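Local coordinates for protein-L-isoaspartate O-methyltransferase beta-aspartate methyltransferase (Plasmodium falciparum, PDB 2PBF) that probably repairs damaged proteins by transferring a methyl group from S-adenosylmethionine to the carboxylate of L-isoaspartyl residues, at residues G81-D86 with G161-I166; N76-G81 with V96-K101; V200-T205 with K213-D218; M102-N107 with L137-F142; R39-K44 with K130-E135. All blocks are in the same frame, centred on the assembly; numbering follows the deposited sequence.

All five contacts belong to one domain that holds S-adenosyl-L-homocysteine. Contact 1 pairs central strands 83-87 and 163-168 of the seven-stranded sheet, with the side chain of Ile85 about 9 Å from the ligand. Contact 2, its centre about 9 Å away, sets loop 76-81 against helix 93-101 beside these strands; Ala84 CB meets Met98 SD at 3.8 Å. Segment 102-107 of contact 4 follows that helix, touching contact 1 through Met102. Contact 5 brings Tyr42 to about 7 Å from the ligand and meets contact 2 at Val96. Contact 3, a hairpin near the C terminus at the edge of this sheet, lies about 18 Å from contact 1 and about 30 Å from contact 5, centre to centre.

Contact 1: G81-D86 with G161-I166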
# COMPACT_ATOMS: atom_id res chain seq x y z
N GLY A 81 -4.89 15.82 -2.93
CA GLY A 81 -3.99 16.82 -3.45
C GLY A 81 -2.60 16.28 -3.46
O GLY A 81 -1.72 16.85 -4.09
N SER A 82 -2.39 15.15 -2.79
CA SER A 82 -1.06 14.57 -2.68
C SER A 82 -0.83 13.41 -3.63
O SER A 82 -1.74 13.00 -4.37
CB SER A 82 -0.77 14.16 -1.24
OG SER A 82 -0.27 15.29 -0.52
N ARG A 83 0.41 12.90 -3.61
CA ARG A 83 0.84 11.81 -4.47
C ARG A 83 1.34 10.64 -3.61
O ARG A 83 2.22 10.81 -2.76
CB ARG A 83 1.94 12.28 -5.41
CG ARG A 83 1.60 13.55 -6.18
CD ARG A 83 2.65 13.87 -7.23
NE ARG A 83 2.51 13.09 -8.46
CZ ARG A 83 3.46 12.32 -8.99
NH1 ARG A 83 4.66 12.21 -8.38
NH2 ARG A 83 3.23 11.66 -10.11
N ALA A 84 0.77 9.46 -3.86
CA ALA A 84 1.09 8.21 -3.13
C ALA A 84 1.49 7.12 -4.12
O ALA A 84 1.04 7.09 -5.27
CB ALA A 84 -0.12 7.75 -2.32
N ILE A 85 2.38 6.23 -3.69
CA ILE A 85 2.77 5.07 -4.48
C ILE A 85 2.73 3.84 -3.58
O ILE A 85 3.20 3.87 -2.43
CB ILE A 85 4.15 5.26 -5.23
CG1 ILE A 85 4.55 4.00 -6.01
CG2 ILE A 85 5.28 5.76 -4.28
CD1 ILE A 85 5.71 4.25 -6.99
N ASP A 86 2.12 2.78 -4.09
CA ASP A 86 2.01 1.51 -3.38
C ASP A 86 2.93 0.56 -4.11
O ASP A 86 2.65 0.15 -5.25
CB ASP A 86 0.57 1.01 -3.41
CG ASP A 86 0.35 -0.26 -2.62
OD1 ASP A 86 1.20 -0.63 -1.78
OD2 ASP A 86 -0.71 -0.91 -2.81
N GLY A 161 8.19 11.62 -10.60
CA GLY A 161 8.17 12.70 -9.63
C GLY A 161 8.36 12.25 -8.19
O GLY A 161 9.00 11.23 -7.92
N LEU A 162 7.79 13.04 -7.28
CA LEU A 162 7.98 12.88 -5.85
C LEU A 162 6.66 12.51 -5.18
O LEU A 162 5.58 12.88 -5.67
CB LEU A 162 8.53 14.18 -5.26
CG LEU A 162 9.89 14.63 -5.78
CD1 LEU A 162 10.19 16.06 -5.35
CD2 LEU A 162 10.96 13.70 -5.27
N PHE A 163 6.76 11.77 -4.07
CA PHE A 163 5.58 11.21 -3.43
C PHE A 163 5.48 11.55 -1.95
O PHE A 163 6.43 11.41 -1.20
CB PHE A 163 5.52 9.68 -3.65
CG PHE A 163 5.23 9.30 -5.07
CD1 PHE A 163 3.91 9.15 -5.51
CD2 PHE A 163 6.26 9.14 -5.98
CE1 PHE A 163 3.64 8.82 -6.83
CE2 PHE A 163 6.01 8.81 -7.31
CZ PHE A 163 4.69 8.64 -7.74
N ASP A 164 4.31 12.00 -1.56
CA ASP A 164 4.06 12.34 -0.17
C ASP A 164 3.92 11.08 0.69
O ASP A 164 4.19 11.11 1.90
CB ASP A 164 2.82 13.20 -0.09
CG ASP A 164 2.89 14.39 -1.05
OD1 ASP A 164 3.67 15.34 -0.76
OD2 ASP A 164 2.20 14.37 -2.10
N ALA A 165 3.54 9.97 0.06
CA ALA A 165 3.35 8.70 0.77
C ALA A 165 3.84 7.55 -0.08
O ALA A 165 3.44 7.41 -1.25
CB ALA A 165 1.91 8.50 1.14
N ILE A 166 4.74 6.74 0.50
CA ILE A 166 5.24 5.54 -0.17
C ILE A 166 5.01 4.33 0.71
O ILE A 166 5.50 4.25 1.82
CB ILE A 166 6.77 5.63 -0.54
CG1 ILE A 166 7.07 6.96 -1.26
CG2 ILE A 166 7.17 4.37 -1.37
CD1 ILE A 166 8.49 7.09 -1.84
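Asp164 reaches back to the start of strand 83-87, where its OD2 accepts a nearly straight bond from Arg83 N (2.8 Å, 164° at the hydrogen) on the anti lone pair. Ser82 OG lies 3.1 Å from the same OD2 and adds at most a weak bond. One residue further on, the parallel ladder begins: Ala165 N donates to Arg83 O, and Ile85 N donates to Ala165 O at 2.9 Å. The ring of Phe163 is held between two side chains. Over one face lies the CG2 methyl of Ile85, 3.9 Å from the ring centroid, a CH-pi contact; over the opposite face, displaced toward the rim, lies Arg83 NH1. The guanidinium is turned 30° from the ring plane, an off-centre cation-pi pair. With chi3 at 80°, the arginine chain bends back over the ring, and NH1 gives a bond to Leu162 O (2.9 Å) that lies in the guanidinium plane but comes from above the carbonyl plane. The same nitrogen also bonds Leu160 O at the end of helix 154-160, and this second carbonyl further restrains the guanidinium. Ile85 CG2 also touches Ile166 CG1 at 3.7 Å, while Ala84 and Ala165 lie on the other face, under Met98 and Leu78. Parallel neighbours of this kind form the centre of the Rossmann-like sheet of class I methyltransferases.

Contact 2: N76-G81 with V96-K101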
# COMPACT_ATOMS: atom_id res chain seq x y z
N ASN A 76 -1.95 10.63 7.64
CA ASN A 76 -1.88 12.09 7.53
C ASN A 76 -1.14 12.58 6.28
O ASN A 76 -1.21 13.76 5.97
CB ASN A 76 -1.26 12.73 8.78
CG ASN A 76 -2.05 12.49 10.02
OD1 ASN A 76 -1.50 12.12 11.07
ND2 ASN A 76 -3.37 12.70 9.94
N VAL A 77 -0.42 11.70 5.59
CA VAL A 77 0.23 12.06 4.33
C VAL A 77 -0.62 11.60 3.14
O VAL A 77 -0.44 12.07 2.01
CB VAL A 77 1.69 11.55 4.24
CG1 VAL A 77 2.53 12.19 5.35
CG2 VAL A 77 1.76 9.99 4.31
N LEU A 78 -1.57 10.70 3.40
CA LEU A 78 -2.54 10.33 2.38
C LEU A 78 -3.60 11.42 2.32
O LEU A 78 -4.73 11.23 2.76
CB LEU A 78 -3.15 8.95 2.67
CG LEU A 78 -2.19 7.76 2.62
CD1 LEU A 78 -2.84 6.51 3.24
CD2 LEU A 78 -1.71 7.51 1.20
N LYS A 79 -3.22 12.57 1.77
CA LYS A 79 -4.14 13.72 1.73
C LYS A 79 -4.64 14.02 0.32
O LYS A 79 -3.90 13.88 -0.65
CB LYS A 79 -3.48 14.97 2.32
CG LYS A 79 -3.20 14.88 3.84
CD LYS A 79 -4.50 15.07 4.66
CE LYS A 79 -4.42 14.52 6.07
NZ LYS A 79 -3.61 15.37 7.02
N PRO A 80 -5.89 14.45 0.19
CA PRO A 80 -6.28 14.83 -1.18
C PRO A 80 -5.33 15.93 -1.69
O PRO A 80 -4.98 16.84 -0.95
CB PRO A 80 -7.69 15.37 -1.02
CG PRO A 80 -8.18 14.81 0.29
CD PRO A 80 -6.98 14.62 1.16
N GLY A 81 -4.89 15.82 -2.93
CA GLY A 81 -3.99 16.82 -3.45
C GLY A 81 -2.60 16.28 -3.46
O GLY A 81 -1.72 16.85 -4.09
N VAL A 96 -6.34 0.94 -3.57
CA VAL A 96 -7.71 1.46 -3.50
C VAL A 96 -7.96 2.25 -2.20
O VAL A 96 -8.57 3.32 -2.23
CB VAL A 96 -8.73 0.32 -3.73
CG1 VAL A 96 -10.16 0.82 -3.62
CG2 VAL A 96 -8.49 -0.31 -5.09
N CYS A 97 -7.48 1.73 -1.08
CA CYS A 97 -7.55 2.48 0.17
C CYS A 97 -6.91 3.86 -0.01
O CYS A 97 -7.49 4.87 0.37
CB CYS A 97 -6.91 1.68 1.34
SG CYS A 97 -7.97 0.37 2.07
N MET A 98 -5.74 3.92 -0.64
CA MET A 98 -5.12 5.22 -0.91
C MET A 98 -5.94 6.12 -1.84
O MET A 98 -6.08 7.31 -1.58
CB MET A 98 -3.72 5.05 -1.50
CG MET A 98 -2.67 4.47 -0.58
SD MET A 98 -1.19 4.18 -1.59
CE MET A 98 -0.06 3.75 -0.29
N ALA A 99 -6.48 5.55 -2.93
CA ALA A 99 -7.37 6.27 -3.85
C ALA A 99 -8.58 6.88 -3.15
O ALA A 99 -9.03 7.98 -3.50
CB ALA A 99 -7.85 5.33 -4.97
N ILE A 100 -9.12 6.14 -2.18
CA ILE A 100 -10.29 6.56 -1.42
C ILE A 100 -9.97 7.70 -0.48
O ILE A 100 -10.66 8.71 -0.49
CB ILE A 100 -10.94 5.38 -0.64
CG1 ILE A 100 -11.77 4.53 -1.59
CG2 ILE A 100 -11.84 5.90 0.53
CD1 ILE A 100 -12.70 5.34 -2.48
N LYS A 101 -8.90 7.53 0.29
CA LYS A 101 -8.52 8.53 1.27
C LYS A 101 -8.12 9.86 0.62
O LYS A 101 -8.32 10.95 1.19
CB LYS A 101 -7.35 8.00 2.10
CG LYS A 101 -7.49 8.31 3.56
CD LYS A 101 -6.83 9.59 3.89
CE LYS A 101 -7.38 10.20 5.14
NZ LYS A 101 -6.67 11.52 5.33
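Leu78 and Met98 make the apolar part of this contact. The CD2 methyl of Leu78 meets Met98 CG at 3.7 Å, the two side chains crossing at a slant, and both continue onto Ala84 of strand 83-87 beneath them. Met98 is extended beyond CG (chi2 173°), which carries its sulfur past the leucine toward the strand. The contact thereby packs the loop between helix 64-74 and strand 83-87 on the last turns of helix 93-101, the helix that follows that strand. The polar part belongs to Lys101, whose chain runs from the last turn of this helix across to the loop and bends at chi2. Its NZ lies 3.2 Å from Leu78 O, a hydrogen bond whose exact geometry is uncertain because that carbonyl is modelled too close to the lysine chain. Leu78 itself is the centre of an inverse gamma turn, closed by a weak bond from Lys79 N to Val77 O at 2.8 Å. A third element is the company of two lysines: Lys79 and Lys101 run side by side and point the same way, with Lys79 CE 3.8 Å from Lys101 NZ. Their ammonium nitrogens stay 5.2 Å apart, and Lys79 NZ bonds Asn76 O at 3.1 Å. Both ammonium groups are directed at main-chain carbonyls of the loop, Lys101 NZ at Ile75 O and, less surely, Leu78 O, which may ease the repulsion between them.

Contact 3: V200-T205 with K213-D218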
# COMPACT_ATOMS: atom_id res chain seq x y z
N VAL A 200 11.99 -5.67 9.82
CA VAL A 200 11.65 -4.53 10.67
C VAL A 200 10.92 -3.46 9.87
O VAL A 200 11.46 -2.91 8.91
CB VAL A 200 12.90 -3.90 11.38
CG1 VAL A 200 12.47 -2.82 12.36
CG2 VAL A 200 13.72 -4.96 12.13
N LEU A 201 9.71 -3.14 10.31
CA LEU A 201 8.95 -2.09 9.67
C LEU A 201 9.49 -0.73 10.05
O LEU A 201 9.50 -0.39 11.23
CB LEU A 201 7.45 -2.19 10.02
CG LEU A 201 6.50 -1.37 9.13
CD1 LEU A 201 6.28 -2.05 7.78
CD2 LEU A 201 5.19 -1.21 9.86
N TYR A 202 9.91 0.03 9.04
CA TYR A 202 10.50 1.36 9.18
C TYR A 202 9.59 2.46 8.67
O TYR A 202 8.95 2.32 7.63
CB TYR A 202 11.83 1.44 8.42
CG TYR A 202 13.02 1.01 9.24
CD1 TYR A 202 13.39 -0.33 9.32
CD2 TYR A 202 13.76 1.95 9.96
CE1 TYR A 202 14.47 -0.72 10.08
CE2 TYR A 202 14.83 1.59 10.73
CZ TYR A 202 15.19 0.25 10.80
OH TYR A 202 16.28 -0.10 11.57
N GLU A 203 9.53 3.55 9.41
CA GLU A 203 8.95 4.78 8.90
C GLU A 203 10.06 5.80 8.61
O GLU A 203 10.73 6.30 9.51
CB GLU A 203 7.91 5.34 9.87
CG GLU A 203 7.30 6.64 9.41
CD GLU A 203 6.28 7.14 10.40
OE1 GLU A 203 5.27 6.44 10.62
OE2 GLU A 203 6.51 8.24 10.96
N ILE A 204 10.23 6.10 7.33
CA ILE A 204 11.24 7.02 6.88
C ILE A 204 10.59 8.34 6.43
O ILE A 204 9.61 8.33 5.68
CB ILE A 204 12.08 6.37 5.79
CG1 ILE A 204 12.71 5.08 6.35
CG2 ILE A 204 13.12 7.34 5.30
CD1 ILE A 204 12.98 4.01 5.36
N THR A 205 11.13 9.45 6.92
CA THR A 205 10.63 10.80 6.62
C THR A 205 11.75 11.67 6.03
O THR A 205 12.91 11.41 6.29
CB THR A 205 10.06 11.47 7.88
OG1 THR A 205 9.24 10.52 8.59
CG2 THR A 205 9.21 12.69 7.52
N LYS A 213 15.16 8.01 10.00
CA LYS A 213 14.76 6.61 9.98
C LYS A 213 14.19 6.22 11.34
O LYS A 213 14.81 6.49 12.38
CB LYS A 213 15.96 5.75 9.61
CG LYS A 213 15.71 4.77 8.49
CD LYS A 213 16.96 3.96 8.18
CE LYS A 213 17.91 4.69 7.21
NZ LYS A 213 18.96 3.76 6.69
N ASP A 214 13.01 5.60 11.33
CA ASP A 214 12.27 5.33 12.55
C ASP A 214 11.90 3.85 12.61
O ASP A 214 11.04 3.38 11.85
CB ASP A 214 11.02 6.21 12.60
CG ASP A 214 10.36 6.24 13.96
OD1 ASP A 214 10.74 5.47 14.88
OD2 ASP A 214 9.44 7.08 14.11
N ARG A 215 12.58 3.13 13.50
CA ARG A 215 12.46 1.68 13.64
C ARG A 215 11.17 1.38 14.40
O ARG A 215 11.05 1.73 15.57
CB ARG A 215 13.70 1.14 14.38
CG ARG A 215 14.06 -0.31 14.05
CD ARG A 215 15.08 -1.00 15.00
NE ARG A 215 14.66 -2.40 15.22
CZ ARG A 215 13.79 -2.79 16.16
NH1 ARG A 215 13.29 -1.91 17.02
NH2 ARG A 215 13.43 -4.06 16.25
N LEU A 216 10.21 0.74 13.75
CA LEU A 216 8.89 0.57 14.38
C LEU A 216 8.80 -0.72 15.18
O LEU A 216 8.93 -0.70 16.40
CB LEU A 216 7.73 0.69 13.36
CG LEU A 216 7.52 2.10 12.75
CD1 LEU A 216 6.31 2.11 11.84
CD2 LEU A 216 7.41 3.21 13.82
N PHE A 217 8.59 -1.84 14.50
CA PHE A 217 8.61 -3.15 15.15
C PHE A 217 8.79 -4.26 14.11
O PHE A 217 8.75 -4.01 12.90
CB PHE A 217 7.33 -3.37 15.95
CG PHE A 217 6.10 -2.95 15.22
CD1 PHE A 217 5.63 -3.69 14.14
CD2 PHE A 217 5.40 -1.82 15.61
CE1 PHE A 217 4.51 -3.31 13.46
CE2 PHE A 217 4.26 -1.42 14.93
CZ PHE A 217 3.82 -2.17 13.85
N ASP A 218 8.99 -5.48 14.60
CA ASP A 218 9.19 -6.64 13.77
C ASP A 218 7.90 -7.04 13.05
O ASP A 218 6.81 -6.95 13.62
CB ASP A 218 9.76 -7.79 14.59
CG ASP A 218 11.06 -7.43 15.27
OD1 ASP A 218 11.89 -6.77 14.61
OD2 ASP A 218 11.24 -7.79 16.46
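Tyr202 and Arg215 face each other as a non-hydrogen-bonded pair in the antiparallel beta hairpin formed by strands 198-205 and 212-219, at the edge of the seven-stranded sheet. The arginine can be followed outward. Its CA lies over one face of the Tyr202 ring, 4.1 Å from the centroid, a CH-pi contact. CB lies above the rim, 3.8 Å from Tyr202 CE2. CG, anti to the backbone N (chi1 -153°), is carried to the phenol end of the ring, 3.3 Å from Tyr202 OH, and meets the CG1 methyl of Val200 at 3.4 Å. CD continues beside the hydroxyl, and a bend at chi3 brings the guanidinium over that methyl, its plane nearly perpendicular to the tyrosine ring (87°). NE forms a salt bridge with Glu195 of the adjoining strand, whose carboxylate also bonds Tyr202 OH. Beyond it, NH2 makes a 3.5 Å salt bridge with Asp218 OD1, an oxygen that is also bonded to Thr198 OG1. On the other face, Leu201 CD2 packs against Leu216 CD1 and against the Phe217 ring, and Leu69 of helix 64-74 covers this side; Glu203 there pairs with Arg73 of the same helix. Leu216 and Phe217 both sit opposite Leu201, a classic beta bulge that puts both side chains on the Leu201 face: Leu201 N donates to Phe217 O, and Leu216 N donates to Leu201 O at 2.9 Å.

Contact 4: M102-N107 with L137-F142; sequences MNVLEN and LKIDNF
Asn141 reaches Val104 with its amide, and ND2 donates to Val104 O at 2.9 Å (152° at the hydrogen). The acceptor lies close to the amide plane, and the donor sits in the carbonyl plane on a lone pair. Ser110 O takes a further bond from ND2, so the amide nitrogen ties Val104 to Ser110, just ahead of strand 111-116. Within 102-107, the polar contacts are local: Asn103 closes a Schellman motif after helix 93-101, and its OD1 accepts from Glu106 N in an Asx motif. Apolar contact comes from Ile139, whose CG1 stands between the backbone N and carbonyl carbon (chi1 68°), sending CD1 to Val104 CG2 at 3.8 Å and to Leu105 CD2 at 4.0 Å. The two loops thus meet beside the start of edge strand 142-146: Val104 rests on Val112 of strand 111-116 and Ala99 of helix 93-101, while Phe142 turns toward Ile129 of helix 119-132.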
# COMPACT_ATOMS: atom_id res chain seq x y z
N MET A 102 -7.55 9.75 -0.57
CA MET A 102 -7.04 10.91 -1.28
C MET A 102 -8.05 11.46 -2.31
O MET A 102 -7.76 12.43 -3.01
CB MET A 102 -5.70 10.55 -1.94
CG MET A 102 -4.56 10.32 -0.94
SD MET A 102 -3.16 9.47 -1.68
CE MET A 102 -2.34 10.85 -2.43
N ASN A 103 -9.19 10.80 -2.44
CA ASN A 103 -10.25 11.24 -3.32
C ASN A 103 -9.78 11.50 -4.74
O ASN A 103 -10.05 12.56 -5.30
CB ASN A 103 -10.95 12.48 -2.76
CG ASN A 103 -12.39 12.65 -3.28
OD1 ASN A 103 -12.88 11.91 -4.16
ND2 ASN A 103 -13.06 13.65 -2.74
N VAL A 104 -9.05 10.54 -5.31
CA VAL A 104 -8.61 10.64 -6.71
C VAL A 104 -9.77 10.86 -7.67
O VAL A 104 -9.57 11.40 -8.77
CB VAL A 104 -7.77 9.41 -7.17
CG1 VAL A 104 -6.47 9.33 -6.39
CG2 VAL A 104 -8.57 8.15 -7.02
N LEU A 105 -10.97 10.46 -7.27
CA LEU A 105 -12.15 10.59 -8.15
C LEU A 105 -12.63 12.04 -8.32
O LEU A 105 -12.98 12.44 -9.44
CB LEU A 105 -13.30 9.69 -7.66
CG LEU A 105 -13.21 8.17 -7.89
CD1 LEU A 105 -14.38 7.47 -7.18
CD2 LEU A 105 -13.20 7.84 -9.37
N GLU A 106 -12.61 12.81 -7.24
CA GLU A 106 -13.01 14.23 -7.26
C GLU A 106 -11.82 15.20 -7.37
O GLU A 106 -11.94 16.27 -7.98
CB GLU A 106 -13.87 14.59 -6.04
CG GLU A 106 -15.29 14.04 -6.06
CD GLU A 106 -16.07 14.28 -4.74
OE1 GLU A 106 -15.58 14.99 -3.81
OE2 GLU A 106 -17.19 13.73 -4.63
N ASN A 107 -10.67 14.81 -6.80
CA ASN A 107 -9.49 15.67 -6.77
C ASN A 107 -8.47 15.29 -7.85
O ASN A 107 -7.79 14.24 -7.77
CB ASN A 107 -8.89 15.66 -5.37
CG ASN A 107 -7.92 16.81 -5.12
OD1 ASN A 107 -7.14 17.18 -5.97
ND2 ASN A 107 -7.96 17.36 -3.91
N LEU A 137 -10.69 2.84 -12.91
CA LEU A 137 -9.83 2.55 -14.07
C LEU A 137 -10.27 3.33 -15.30
O LEU A 137 -9.88 3.00 -16.43
CB LEU A 137 -9.66 1.05 -14.34
CG LEU A 137 -9.78 0.10 -13.14
CD1 LEU A 137 -11.14 -0.54 -13.19
CD2 LEU A 137 -8.71 -0.96 -13.15
N LYS A 138 -11.04 4.38 -15.05
CA LYS A 138 -11.43 5.34 -16.08
C LYS A 138 -10.66 6.67 -15.93
O LYS A 138 -10.77 7.55 -16.77
CB LYS A 138 -12.94 5.59 -16.04
CG LYS A 138 -13.83 4.36 -16.38
CD LYS A 138 -13.43 3.69 -17.72
CE LYS A 138 -14.27 2.45 -18.01
NZ LYS A 138 -15.62 2.76 -18.62
N ILE A 139 -9.89 6.81 -14.85
CA ILE A 139 -9.29 8.10 -14.56
C ILE A 139 -7.79 8.16 -14.82
O ILE A 139 -7.12 7.13 -14.90
CB ILE A 139 -9.67 8.58 -13.16
CG1 ILE A 139 -9.02 7.68 -12.08
CG2 ILE A 139 -11.20 8.66 -13.07
CD1 ILE A 139 -9.44 7.95 -10.68
N ASP A 140 -7.27 9.37 -14.93
CA ASP A 140 -5.86 9.58 -15.26
C ASP A 140 -4.97 9.48 -14.04
O ASP A 140 -3.77 9.24 -14.16
CB ASP A 140 -5.64 10.97 -15.87
CG ASP A 140 -6.03 11.05 -17.35
OD1 ASP A 140 -5.98 10.01 -18.05
OD2 ASP A 140 -6.37 12.18 -17.80
N ASN A 141 -5.56 9.73 -12.86
CA ASN A 141 -4.77 9.85 -11.65
C ASN A 141 -4.83 8.63 -10.69
O ASN A 141 -4.57 8.76 -9.50
CB ASN A 141 -5.09 11.18 -10.93
CG ASN A 141 -6.54 11.29 -10.51
OD1 ASN A 141 -7.40 10.65 -11.08
ND2 ASN A 141 -6.80 12.08 -9.50
N PHE A 142 -5.20 7.47 -11.23
CA PHE A 142 -5.07 6.20 -10.53
C PHE A 142 -4.59 5.18 -11.54
O PHE A 142 -5.13 5.10 -12.65
CB PHE A 142 -6.42 5.77 -9.89
CG PHE A 142 -6.36 4.40 -9.23
CD1 PHE A 142 -6.01 4.29 -7.89
CD2 PHE A 142 -6.56 3.23 -9.97
CE1 PHE A 142 -5.89 3.02 -7.26
CE2 PHE A 142 -6.44 1.95 -9.35
CZ PHE A 142 -6.14 1.86 -7.99

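Contact 5: R39-K44 with K130-E135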
# COMPACT_ATOMS: atom_id res chain seq x y z
N ARG A 39 -12.93 -6.09 1.82
CA ARG A 39 -11.85 -7.07 1.60
C ARG A 39 -12.26 -8.25 0.72
O ARG A 39 -11.45 -8.74 -0.07
CB ARG A 39 -11.31 -7.56 2.95
CG ARG A 39 -10.00 -8.33 2.90
CD ARG A 39 -9.54 -8.76 4.32
NE ARG A 39 -8.55 -9.84 4.29
CZ ARG A 39 -7.23 -9.67 4.09
NH1 ARG A 39 -6.74 -8.45 3.93
NH2 ARG A 39 -6.41 -10.71 4.06
N GLY A 40 -13.52 -8.67 0.85
CA GLY A 40 -14.11 -9.73 0.01
C GLY A 40 -14.16 -9.46 -1.48
O GLY A 40 -14.32 -10.38 -2.30
N LYS A 41 -14.01 -8.20 -1.87
CA LYS A 41 -13.91 -7.84 -3.29
C LYS A 41 -12.45 -7.97 -3.78
O LYS A 41 -12.17 -7.82 -4.98
CB LYS A 41 -14.46 -6.43 -3.52
CG LYS A 41 -15.87 -6.23 -3.00
CD LYS A 41 -16.90 -6.53 -4.08
CE LYS A 41 -18.22 -5.82 -3.79
NZ LYS A 41 -19.03 -5.57 -5.03
N TYR A 42 -11.54 -8.25 -2.85
CA TYR A 42 -10.09 -8.29 -3.10
C TYR A 42 -9.44 -9.66 -2.89
O TYR A 42 -8.33 -9.94 -3.37
CB TYR A 42 -9.38 -7.17 -2.33
CG TYR A 42 -9.76 -5.85 -2.96
CD1 TYR A 42 -8.98 -5.29 -3.97
CD2 TYR A 42 -10.95 -5.23 -2.61
CE1 TYR A 42 -9.37 -4.09 -4.59
CE2 TYR A 42 -11.35 -4.05 -3.22
CZ TYR A 42 -10.56 -3.49 -4.20
OH TYR A 42 -10.97 -2.32 -4.78
N ILE A 43 -10.15 -10.51 -2.17
CA ILE A 43 -9.79 -11.90 -1.99
C ILE A 43 -11.05 -12.74 -1.79
O ILE A 43 -11.95 -12.35 -1.05
CB ILE A 43 -8.78 -12.12 -0.82
CG1 ILE A 43 -8.21 -13.55 -0.87
CG2 ILE A 43 -9.41 -11.82 0.52
CD1 ILE A 43 -7.00 -13.70 -1.73
N LYS A 44 -11.11 -13.88 -2.46
CA LYS A 44 -12.26 -14.79 -2.36
C LYS A 44 -12.24 -15.70 -1.11
O LYS A 44 -13.26 -15.81 -0.43
CB LYS A 44 -12.37 -15.64 -3.63
CG LYS A 44 -13.54 -15.27 -4.56
CD LYS A 44 -13.24 -13.99 -5.35
CE LYS A 44 -14.30 -13.72 -6.41
NZ LYS A 44 -13.66 -13.58 -7.75
N LYS A 130 -12.25 -3.50 -10.97
CA LYS A 130 -13.42 -3.52 -11.85
C LYS A 130 -14.68 -3.92 -11.09
O LYS A 130 -15.69 -3.22 -11.18
CB LYS A 130 -13.21 -4.43 -13.07
CG LYS A 130 -12.07 -4.01 -14.01
CD LYS A 130 -12.39 -4.28 -15.50
CE LYS A 130 -11.47 -3.43 -16.42
NZ LYS A 130 -11.50 -3.83 -17.88
N ARG A 131 -14.64 -5.00 -10.32
CA ARG A 131 -15.84 -5.47 -9.60
C ARG A 131 -16.22 -4.59 -8.42
O ARG A 131 -17.41 -4.49 -8.06
CB ARG A 131 -15.74 -6.94 -9.20
CG ARG A 131 -15.47 -7.27 -7.72
CD ARG A 131 -15.67 -8.80 -7.45
NE ARG A 131 -14.96 -9.60 -8.46
CZ ARG A 131 -13.68 -9.96 -8.38
NH1 ARG A 131 -12.96 -9.63 -7.32
NH2 ARG A 131 -13.12 -10.66 -9.37
N ASP A 132 -15.22 -3.93 -7.82
CA ASP A 132 -15.46 -3.09 -6.66
C ASP A 132 -15.80 -1.64 -7.04
O ASP A 132 -16.88 -1.13 -6.70
CB ASP A 132 -14.26 -3.13 -5.71
CG ASP A 132 -14.51 -2.38 -4.39
OD1 ASP A 132 -15.66 -2.42 -3.86
OD2 ASP A 132 -13.55 -1.77 -3.88
N LYS A 133 -14.88 -0.98 -7.74
CA LYS A 133 -14.97 0.44 -8.06
C LYS A 133 -14.47 0.68 -9.49
O LYS A 133 -13.35 1.21 -9.66
CB LYS A 133 -14.12 1.26 -7.08
CG LYS A 133 -14.67 1.29 -5.67
CD LYS A 133 -13.61 1.70 -4.67
CE LYS A 133 -14.22 1.91 -3.30
NZ LYS A 133 -14.68 0.64 -2.65
N PRO A 134 -15.28 0.30 -10.51
CA PRO A 134 -14.81 0.36 -11.90
C PRO A 134 -14.45 1.78 -12.33
O PRO A 134 -13.73 1.97 -13.29
CB PRO A 134 -16.00 -0.18 -12.72
CG PRO A 134 -17.16 -0.08 -11.84
CD PRO A 134 -16.67 -0.18 -10.43
N GLU A 135 -14.97 2.77 -11.60
CA GLU A 135 -14.71 4.18 -11.89
C GLU A 135 -13.22 4.54 -11.78
O GLU A 135 -12.75 5.43 -12.48
CB GLU A 135 -15.58 5.07 -10.98
CG GLU A 135 -15.34 4.91 -9.47
CD GLU A 135 -16.27 3.89 -8.79
OE1 GLU A 135 -16.72 2.94 -9.45
OE2 GLU A 135 -16.54 4.07 -7.58
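Asp132 OD2 is gripped by two donors. Tyr42 OH gives it a 2.8 Å hydrogen bond on the anti lone pair, and Lys133 NZ makes a 2.9 Å salt bridge from the syn side, 35° out of the carboxylate plane. The oxygen lies at the edge of the tyrosine ring and in its plane, whereas the carboxylate as a whole is turned almost square to that ring (87°). Asp132 CG is anti to the backbone N (chi1 -173°), which swings the acid out from the end of helix 119-132 toward the loop. Two donors on one oxygen would be expected to keep the acid ionised and to restrain its rotation. Lys41 lies across the carboxylate with its aliphatic part, CG coming within 3.9 Å of Asp132 OD1, and its CD touches Arg131 CG. The arginine bends at chi3 and directs NH1 to Lys41 O at 3.1 Å, a weak, bent bond; Asn128 OD1 is a second partner of NH1. Lys44 NZ stands over one face of the guanidinium, 3.4 Å from Arg131 NH2, two like charges at the surface. Lys133 NZ also bonds Gln36 O, and Val96 of helix 93-101 packs on Tyr42. The contact therefore ties the N-terminal part of the chain to the C-terminal end of a helix flanking the Rossmann-like sheet, with the Tyr42 side chain about 7 Å from the bound S-adenosyl-L-homocysteine, not part of its pocket.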